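Long-range contacts in D-hydantoinase (Ralstonia pickettii, PDB 1NFG), which probably catalyses the stereospecific hydrolysis of the cyclic amide bond in D-hydantoin derivatives, using two zinc ions per subunit: residues H314-K323 with M406-S414; A79-T87 with P424-V435. All coordinates share one frame; numbering follows the deposited sequence.

How the contacts relate
From the N terminus, helix 73-82 and barrel strand 85-93 come first; contact 2 joins residues 79-87 to the late hairpin 424-435, closing a loop of 336 residues. Contact 1 lies wholly within that span: residues 314-323, just beyond the zinc ligand Asp313, meet 406-414, with 82 residues between them. The loops therefore nest and do not cross. Contact 1 ties a loop close to the metal centre to the connection between strands 390-400 and 419-429, whereas contact 2 links the barrel to strands of the beta-sandwich domain. Although their centres are about 21 Å apart, they touch where His407 and Asn408 pack on Cys82 and Ala79.

Contact 1: H314-K323 with M406-S414; sequences HCSWLFKGHK and MHNAMDYSS
Asp411 turns its carboxylate onto two successive backbone N-H groups of the facing loop. Its OD1 accepts from Phe319 N at 2.8 Å through the syn lone pair, with an N-H...O angle of 156°. OD2 takes Lys320 N at 3.0 Å, also on the syn side but with the donor tilted from the carboxylate plane. A weak second bond from Phe319 N to OD2 makes this N-H a bifurcated donor. With CG set between the backbone N and the carbonyl carbon, this rotamer (chi1 58°) brings the carboxylate to the start of the short run 319-321, whose backbone angles are helical. The two N-H dipoles would be expected to favour the carboxylate's negative charge.

Leu318 passes the same carboxylate at a slant, its CD2 branch 3.4 Å from Asp411 OD1 and also close to the carbonyl O of Ala409. In this TIM-barrel amidohydrolase, residues 314-323 follow directly on the zinc ligand Asp313 at the C-terminal end of a barrel strand, and 406-414 form part of the connection between strands 390-400 and 419-429.

Met410 contributes much of the apolar packing. Its chain bends at both chi2 and chi3 and folds against the opposing backbone: SD packs 3.5 Å from Ser316 CA and 4.1 Å from Leu318 CD2, and CE ends beside Trp317 O. The same carbonyl oxygen lies near the plane of the Tyr412 ring, 3.8 Å from CE1 at its edge, while Phe319 CB approaches CD1 of that ring at 3.7 Å. Lys323 crosses Tyr412 at about a right angle and brings CE near OH; its ammonium group is hydrogen-bonded to the carbonyls of Pro334 and Gly336, the residues before and after Asn335 in sequence, which probably binds substrate.

Contact 2: A79-T87 with P424-V435; sequences AAACGGTTT and PKTVLLRGKVIV
Thr86 presses its methyl group against the hairpin, CG2 lying 3.5 Å from Val427 CG1 and close to the carbonyl O of Leu428. With CG2 anti to the carbonyl carbon, the methyl points at the facing strand. Further apolar contacts come from Ala81, whose CB sits 3.9 Å from both Ile434 CD1 and Val435 CG2.

A second group of contacts sets aliphatic carbons against backbone carbonyls: Val427 CG2 and Val435 CG2 both approach Ala81 O, Pro424 CG lies 3.6 Å from Gly83 O, and Leu429 CD1 is near Thr86 O.

Backbone hydrogen bonds shape each side separately. A Schellman motif with Gly84 at positive phi closes the C-terminal end of helix 73-82, and a classic beta bulge places Ile434 and Val435 opposite Val427, whose O accepts from both of their N atoms.

Strands 85-87 and 424-429 run almost parallel, 7° apart, but their axes are 7.8 Å from each other and they share no hydrogen bond. The barrel strand instead pairs with Gly53 and Asp55. The junction of TIM barrel and beta-sandwich domain is thus held here by buried van der Waals contact, without sheet pairing.

Contact 1: H314-K323 with M406-S414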
loop_
_atom_site.group_PDB
_atom_site.type_symbol
_atom_site.label_atom_id
_atom_site.label_comp_id
_atom_site.label_asym_id
_atom_site.label_seq_id
_atom_site.Cartn_x
_atom_site.Cartn_y
_atom_site.Cartn_z
ATOM N N HIS A 314 3.545 -31.344 -8.404
ATOM C CA HIS A 314 2.989 -32.634 -8.796
ATOM C C HIS A 314 2.890 -33.661 -7.664
ATOM O O HIS A 314 3.881 -33.981 -6.995
ATOM C CB HIS A 314 3.824 -33.231 -9.940
ATOM C CG HIS A 314 3.325 -34.555 -10.427
ATOM N ND1 HIS A 314 2.263 -34.675 -11.299
ATOM C CD2 HIS A 314 3.717 -35.819 -10.135
ATOM C CE1 HIS A 314 2.022 -35.956 -11.522
ATOM N NE2 HIS A 314 2.890 -36.670 -10.826
ATOM N N CYS A 315 1.676 -34.167 -7.472
ATOM C CA CYS A 315 1.385 -35.180 -6.467
ATOM C C CYS A 315 0.534 -36.258 -7.129
ATOM O O CYS A 315 -0.065 -36.028 -8.182
ATOM C CB CYS A 315 0.622 -34.577 -5.289
ATOM S SG CYS A 315 1.618 -33.497 -4.257
ATOM N N SER A 316 0.473 -37.431 -6.514
ATOM C CA SER A 316 -0.303 -38.515 -7.088
ATOM C C SER A 316 -1.118 -39.285 -6.061
ATOM O O SER A 316 -0.669 -40.298 -5.527
ATOM C CB SER A 316 0.629 -39.465 -7.848
ATOM O OG SER A 316 1.857 -39.633 -7.152
ATOM N N TRP A 317 -2.319 -38.794 -5.777
ATOM C CA TRP A 317 -3.202 -39.463 -4.836
ATOM C C TRP A 317 -4.417 -39.925 -5.626
ATOM O O TRP A 317 -5.272 -39.119 -5.993
ATOM C CB TRP A 317 -3.629 -38.508 -3.726
ATOM C CG TRP A 317 -2.491 -37.975 -2.924
ATOM C CD1 TRP A 317 -2.186 -36.660 -2.717
ATOM C CD2 TRP A 317 -1.500 -38.734 -2.222
ATOM N NE1 TRP A 317 -1.064 -36.552 -1.932
ATOM C CE2 TRP A 317 -0.621 -37.809 -1.612
ATOM C CE3 TRP A 317 -1.266 -40.103 -2.048
ATOM C CZ2 TRP A 317 0.478 -38.209 -0.839
ATOM C CZ3 TRP A 317 -0.174 -40.504 -1.278
ATOM C CH2 TRP A 317 0.684 -39.558 -0.684
ATOM N N LEU A 318 -4.475 -41.222 -5.905
ATOM C CA LEU A 318 -5.576 -41.794 -6.661
ATOM C C LEU A 318 -6.899 -41.248 -6.175
ATOM O O LEU A 318 -7.140 -41.154 -4.972
ATOM C CB LEU A 318 -5.588 -43.316 -6.525
ATOM C CG LEU A 318 -4.387 -44.089 -7.061
ATOM C CD1 LEU A 318 -4.586 -45.561 -6.753
ATOM C CD2 LEU A 318 -4.238 -43.864 -8.562
ATOM N N PHE A 319 -7.757 -40.877 -7.115
ATOM C CA PHE A 319 -9.055 -40.362 -6.743
ATOM C C PHE A 319 -9.784 -41.468 -5.999
ATOM O O PHE A 319 -10.462 -41.216 -5.002
ATOM C CB PHE A 319 -9.856 -39.960 -7.978
ATOM C CG PHE A 319 -11.250 -39.517 -7.664
ATOM C CD1 PHE A 319 -11.477 -38.491 -6.749
ATOM C CD2 PHE A 319 -12.340 -40.124 -8.273
ATOM C CE1 PHE A 319 -12.771 -38.078 -6.444
ATOM C CE2 PHE A 319 -13.640 -39.720 -7.976
ATOM C CZ PHE A 319 -13.856 -38.694 -7.059
ATOM N N LYS A 320 -9.632 -42.697 -6.486
ATOM C CA LYS A 320 -10.280 -43.836 -5.856
ATOM C C LYS A 320 -9.467 -44.357 -4.673
ATOM O O LYS A 320 -9.898 -44.286 -3.521
ATOM C CB LYS A 320 -10.492 -44.956 -6.864
ATOM C CG LYS A 320 -11.403 -46.035 -6.326
ATOM C CD LYS A 320 -11.726 -47.095 -7.361
ATOM C CE LYS A 320 -12.685 -48.138 -6.793
ATOM N NZ LYS A 320 -13.040 -49.168 -7.813
ATOM N N GLY A 321 -8.281 -44.869 -4.939
ATOM C CA GLY A 321 -7.484 -45.377 -3.840
ATOM C C GLY A 321 -7.180 -44.447 -2.666
ATOM O O GLY A 321 -7.337 -44.847 -1.514
ATOM N N HIS A 322 -6.774 -43.209 -2.941
ATOM C CA HIS A 322 -6.382 -42.275 -1.881
ATOM C C HIS A 322 -7.342 -41.160 -1.445
ATOM O O HIS A 322 -7.575 -40.972 -0.249
ATOM C CB HIS A 322 -5.035 -41.661 -2.261
ATOM C CG HIS A 322 -4.029 -42.670 -2.719
ATOM N ND1 HIS A 322 -3.522 -43.646 -1.889
ATOM C CD2 HIS A 322 -3.474 -42.886 -3.934
ATOM C CE1 HIS A 322 -2.699 -44.420 -2.573
ATOM N NE2 HIS A 322 -2.652 -43.980 -3.818
ATOM N N LYS A 323 -7.876 -40.404 -2.398
ATOM C CA LYS A 323 -8.797 -39.315 -2.068
ATOM C C LYS A 323 -9.982 -39.854 -1.265
ATOM O O LYS A 323 -10.555 -39.157 -0.422
ATOM C CB LYS A 323 -9.300 -38.641 -3.351
ATOM C CG LYS A 323 -8.218 -37.920 -4.151
ATOM C CD LYS A 323 -7.640 -36.739 -3.378
ATOM C CE LYS A 323 -6.608 -35.987 -4.195
ATOM N NZ LYS A 323 -6.146 -34.779 -3.475
ATOM N N MET A 406 -2.720 -39.574 -21.001
ATOM C CA MET A 406 -1.546 -39.148 -20.252
ATOM C C MET A 406 -0.626 -40.344 -20.016
ATOM O O MET A 406 -0.997 -41.478 -20.316
ATOM C CB MET A 406 -1.965 -38.488 -18.939
ATOM C CG MET A 406 -2.737 -37.193 -19.160
ATOM S SD MET A 406 -1.883 -36.056 -20.297
ATOM C CE MET A 406 -0.819 -35.243 -19.195
ATOM N N HIS A 407 0.562 -40.106 -19.471
ATOM C CA HIS A 407 1.514 -41.199 -19.293
ATOM C C HIS A 407 2.018 -41.528 -17.886
ATOM O O HIS A 407 3.115 -42.075 -17.734
ATOM C CB HIS A 407 2.712 -40.954 -20.221
ATOM C CG HIS A 407 2.321 -40.663 -21.637
ATOM N ND1 HIS A 407 1.745 -39.470 -22.021
ATOM C CD2 HIS A 407 2.359 -41.435 -22.750
ATOM C CE1 HIS A 407 1.443 -39.522 -23.305
ATOM N NE2 HIS A 407 1.804 -40.703 -23.771
ATOM N N ASN A 408 1.237 -41.215 -16.857
ATOM C CA ASN A 408 1.666 -41.523 -15.495
ATOM C C ASN A 408 0.754 -42.602 -14.900
ATOM O O ASN A 408 -0.040 -43.215 -15.621
ATOM C CB ASN A 408 1.672 -40.252 -14.634
ATOM C CG ASN A 408 0.285 -39.825 -14.198
ATOM O OD1 ASN A 408 -0.691 -39.967 -14.939
ATOM N ND2 ASN A 408 0.194 -39.282 -12.993
ATOM N N ALA A 409 0.859 -42.839 -13.598
ATOM C CA ALA A 409 0.056 -43.876 -12.958
ATOM C C ALA A 409 -1.218 -43.403 -12.243
ATOM O O ALA A 409 -1.799 -44.158 -11.458
ATOM C CB ALA A 409 0.931 -44.661 -11.988
ATOM N N MET A 410 -1.663 -42.177 -12.519
ATOM C CA MET A 410 -2.860 -41.633 -11.874
ATOM C C MET A 410 -4.176 -42.027 -12.530
ATOM O O MET A 410 -4.206 -42.427 -13.693
ATOM C CB MET A 410 -2.772 -40.110 -11.804
ATOM C CG MET A 410 -1.943 -39.611 -10.640
ATOM S SD MET A 410 -2.677 -40.090 -9.068
ATOM C CE MET A 410 -3.926 -38.830 -8.889
ATOM N N ASP A 411 -5.267 -41.905 -11.776
ATOM C CA ASP A 411 -6.589 -42.250 -12.291
ATOM C C ASP A 411 -7.406 -41.041 -12.747
ATOM O O ASP A 411 -8.597 -41.160 -13.029
ATOM C CB ASP A 411 -7.370 -43.068 -11.255
ATOM C CG ASP A 411 -7.529 -42.348 -9.929
ATOM O OD1 ASP A 411 -6.597 -41.617 -9.523
ATOM O OD2 ASP A 411 -8.586 -42.533 -9.282
ATOM N N TYR A 412 -6.759 -39.880 -12.821
ATOM C CA TYR A 412 -7.420 -38.663 -13.288
ATOM C C TYR A 412 -6.418 -37.548 -13.574
ATOM O O TYR A 412 -5.257 -37.613 -13.161
ATOM C CB TYR A 412 -8.463 -38.160 -12.273
ATOM C CG TYR A 412 -7.898 -37.392 -11.095
ATOM C CD1 TYR A 412 -7.412 -38.054 -9.967
ATOM C CD2 TYR A 412 -7.847 -35.998 -11.109
ATOM C CE1 TYR A 412 -6.889 -37.345 -8.878
ATOM C CE2 TYR A 412 -7.325 -35.278 -10.031
ATOM C CZ TYR A 412 -6.849 -35.956 -8.919
ATOM O OH TYR A 412 -6.334 -35.246 -7.855
ATOM N N SER A 413 -6.881 -36.533 -14.299
ATOM C CA SER A 413 -6.063 -35.369 -14.630
ATOM C C SER A 413 -6.740 -34.119 -14.073
ATOM O O SER A 413 -7.971 -34.016 -14.079
ATOM C CB SER A 413 -5.911 -35.221 -16.141
ATOM O OG SER A 413 -5.242 -34.009 -16.446
ATOM N N SER A 414 -5.936 -33.179 -13.588
ATOM C CA SER A 414 -6.465 -31.939 -13.030
ATOM C C SER A 414 -7.013 -31.062 -14.147
ATOM O O SER A 414 -7.784 -30.132 -13.907
ATOM C CB SER A 414 -5.363 -31.181 -12.295
ATOM O OG SER A 414 -4.745 -32.001 -11.321
#

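Contact 2: A79-T87 with P424-V435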
loop_
_atom_site.group_PDB
_atom_site.type_symbol
_atom_site.label_atom_id
_atom_site.label_comp_id
_atom_site.label_asym_id
_atom_site.label_seq_id
_atom_site.Cartn_x
_atom_site.Cartn_y
_atom_site.Cartn_z
ATOM N N ALA A 79 6.083 -39.398 -17.633
ATOM C CA ALA A 79 5.010 -38.459 -17.945
ATOM C C ALA A 79 5.625 -37.080 -18.190
ATOM O O ALA A 79 5.233 -36.358 -19.109
ATOM C CB ALA A 79 4.016 -38.398 -16.798
ATOM N N ALA A 80 6.607 -36.728 -17.368
ATOM C CA ALA A 80 7.277 -35.449 -17.506
ATOM C C ALA A 80 7.843 -35.309 -18.921
ATOM O O ALA A 80 7.640 -34.289 -19.584
ATOM C CB ALA A 80 8.395 -35.331 -16.477
ATOM N N ALA A 81 8.544 -36.340 -19.381
ATOM C CA ALA A 81 9.147 -36.324 -20.708
ATOM C C ALA A 81 8.093 -36.145 -21.786
ATOM O O ALA A 81 8.255 -35.335 -22.697
ATOM C CB ALA A 81 9.916 -37.613 -20.948
ATOM N N CYS A 82 7.012 -36.906 -21.682
ATOM C CA CYS A 82 5.944 -36.819 -22.661
ATOM C C CYS A 82 5.298 -35.443 -22.632
ATOM O O CYS A 82 4.578 -35.069 -23.559
ATOM C CB CYS A 82 4.889 -37.894 -22.390
ATOM S SG CYS A 82 5.452 -39.580 -22.741
ATOM N N GLY A 83 5.558 -34.695 -21.563
ATOM C CA GLY A 83 4.991 -33.368 -21.430
ATOM C C GLY A 83 5.963 -32.269 -21.807
ATOM O O GLY A 83 5.656 -31.081 -21.672
ATOM N N GLY A 84 7.146 -32.660 -22.264
ATOM C CA GLY A 84 8.139 -31.685 -22.671
ATOM C C GLY A 84 9.082 -31.234 -21.581
ATOM O O GLY A 84 9.844 -30.286 -21.782
ATOM N N THR A 85 9.048 -31.897 -20.427
ATOM C CA THR A 85 9.927 -31.520 -19.320
ATOM C C THR A 85 11.073 -32.515 -19.201
ATOM O O THR A 85 10.848 -33.712 -19.013
ATOM C CB THR A 85 9.141 -31.451 -17.992
ATOM O OG1 THR A 85 8.202 -30.368 -18.056
ATOM C CG2 THR A 85 10.080 -31.227 -16.815
ATOM N N THR A 86 12.299 -32.007 -19.305
ATOM C CA THR A 86 13.493 -32.841 -19.258
ATOM C C THR A 86 14.304 -32.822 -17.960
ATOM O O THR A 86 15.182 -33.662 -17.763
ATOM C CB THR A 86 14.438 -32.486 -20.419
ATOM O OG1 THR A 86 14.750 -31.086 -20.373
ATOM C CG2 THR A 86 13.781 -32.824 -21.750
ATOM N N THR A 87 14.046 -31.851 -17.093
ATOM C CA THR A 87 14.741 -31.787 -15.815
ATOM C C THR A 87 13.706 -31.556 -14.735
ATOM O O THR A 87 12.676 -30.918 -14.954
ATOM C CB THR A 87 15.797 -30.670 -15.759
ATOM O OG1 THR A 87 16.860 -30.979 -16.666
ATOM C CG2 THR A 87 16.383 -30.559 -14.356
ATOM N N PRO A 424 3.603 -30.904 -27.214
ATOM C CA PRO A 424 4.997 -31.367 -27.299
ATOM C C PRO A 424 4.964 -32.583 -28.223
ATOM O O PRO A 424 4.094 -33.452 -28.073
ATOM C CB PRO A 424 5.327 -31.780 -25.863
ATOM C CG PRO A 424 4.298 -31.084 -25.028
ATOM C CD PRO A 424 3.060 -31.128 -25.864
ATOM N N LYS A 425 5.891 -32.662 -29.173
ATOM C CA LYS A 425 5.885 -33.796 -30.098
ATOM C C LYS A 425 7.008 -34.798 -29.899
ATOM O O LYS A 425 6.751 -35.990 -29.732
ATOM C CB LYS A 425 5.862 -33.295 -31.544
ATOM C CG LYS A 425 4.465 -32.895 -31.992
ATOM C CD LYS A 425 3.518 -34.044 -31.735
ATOM C CE LYS A 425 2.133 -33.776 -32.265
ATOM N NZ LYS A 425 1.243 -34.942 -31.993
ATOM N N THR A 426 8.248 -34.334 -29.932
ATOM C CA THR A 426 9.359 -35.238 -29.707
ATOM C C THR A 426 10.308 -34.530 -28.747
ATOM O O THR A 426 10.512 -33.314 -28.844
ATOM C CB THR A 426 10.077 -35.632 -31.032
ATOM O OG1 THR A 426 10.993 -34.609 -31.419
ATOM C CG2 THR A 426 9.068 -35.825 -32.141
ATOM N N VAL A 427 10.864 -35.298 -27.810
ATOM C CA VAL A 427 11.754 -34.764 -26.787
ATOM C C VAL A 427 13.132 -35.416 -26.761
ATOM O O VAL A 427 13.258 -36.632 -26.933
ATOM C CB VAL A 427 11.114 -34.937 -25.395
ATOM C CG1 VAL A 427 11.975 -34.266 -24.329
ATOM C CG2 VAL A 427 9.710 -34.362 -25.401
ATOM N N LEU A 428 14.155 -34.597 -26.536
ATOM C CA LEU A 428 15.528 -35.075 -26.457
ATOM C C LEU A 428 16.130 -34.745 -25.097
ATOM O O LEU A 428 15.976 -33.634 -24.589
ATOM C CB LEU A 428 16.402 -34.448 -27.548
ATOM C CG LEU A 428 16.223 -34.933 -28.988
ATOM C CD1 LEU A 428 14.901 -34.440 -29.542
ATOM C CD2 LEU A 428 17.374 -34.422 -29.842
ATOM N N LEU A 429 16.815 -35.724 -24.515
ATOM C CA LEU A 429 17.466 -35.566 -23.224
ATOM C C LEU A 429 18.948 -35.724 -23.476
ATOM O O LEU A 429 19.409 -36.811 -23.798
ATOM C CB LEU A 429 16.981 -36.643 -22.246
ATOM C CG LEU A 429 17.676 -36.705 -20.881
ATOM C CD1 LEU A 429 17.556 -35.371 -20.162
ATOM C CD2 LEU A 429 17.052 -37.811 -20.049
ATOM N N ARG A 430 19.702 -34.644 -23.340
ATOM C CA ARG A 430 21.132 -34.714 -23.586
ATOM C C ARG A 430 21.450 -35.456 -24.883
ATOM O O ARG A 430 22.290 -36.357 -24.910
ATOM C CB ARG A 430 21.848 -35.379 -22.407
ATOM C CG ARG A 430 22.312 -34.378 -21.362
ATOM C CD ARG A 430 22.930 -35.019 -20.134
ATOM N NE ARG A 430 21.979 -35.860 -19.415
ATOM C CZ ARG A 430 21.899 -37.180 -19.551
ATOM N NH1 ARG A 430 22.719 -37.811 -20.383
ATOM N NH2 ARG A 430 21.005 -37.873 -18.856
ATOM N N GLY A 431 20.758 -35.083 -25.953
ATOM C CA GLY A 431 21.013 -35.695 -27.240
ATOM C C GLY A 431 20.189 -36.906 -27.613
ATOM O O GLY A 431 19.957 -37.150 -28.797
ATOM N N LYS A 432 19.740 -37.676 -26.629
ATOM C CA LYS A 432 18.951 -38.859 -26.943
ATOM C C LYS A 432 17.476 -38.540 -27.120
ATOM O O LYS A 432 16.896 -37.781 -26.344
ATOM C CB LYS A 432 19.111 -39.917 -25.849
ATOM C CG LYS A 432 18.230 -41.142 -26.059
ATOM C CD LYS A 432 18.495 -42.228 -25.027
ATOM C CE LYS A 432 17.576 -43.420 -25.257
ATOM N NZ LYS A 432 17.856 -44.530 -24.313
ATOM N N VAL A 433 16.872 -39.113 -28.154
ATOM C CA VAL A 433 15.455 -38.909 -28.403
ATOM C C VAL A 433 14.734 -39.833 -27.429
ATOM O O VAL A 433 14.877 -41.055 -27.522
ATOM C CB VAL A 433 15.074 -39.302 -29.849
ATOM C CG1 VAL A 433 13.567 -39.356 -30.001
ATOM C CG2 VAL A 433 15.670 -38.314 -30.829
ATOM N N ILE A 434 13.981 -39.265 -26.488
ATOM C CA ILE A 434 13.268 -40.096 -25.522
ATOM C C ILE A 434 11.770 -40.111 -25.764
ATOM O O ILE A 434 11.055 -40.960 -25.243
ATOM C CB ILE A 434 13.593 -39.682 -24.066
ATOM C CG1 ILE A 434 13.181 -38.230 -23.808
ATOM C CG2 ILE A 434 15.095 -39.872 -23.812
ATOM C CD1 ILE A 434 13.527 -37.738 -22.405
ATOM N N VAL A 435 11.294 -39.163 -26.559
ATOM C CA VAL A 435 9.881 -39.126 -26.924
ATOM C C VAL A 435 9.913 -38.833 -28.411
ATOM O O VAL A 435 10.520 -37.854 -28.831
ATOM C CB VAL A 435 9.092 -38.011 -26.195
ATOM C CG1 VAL A 435 7.634 -38.046 -26.637
ATOM C CG2 VAL A 435 9.179 -38.203 -24.689
#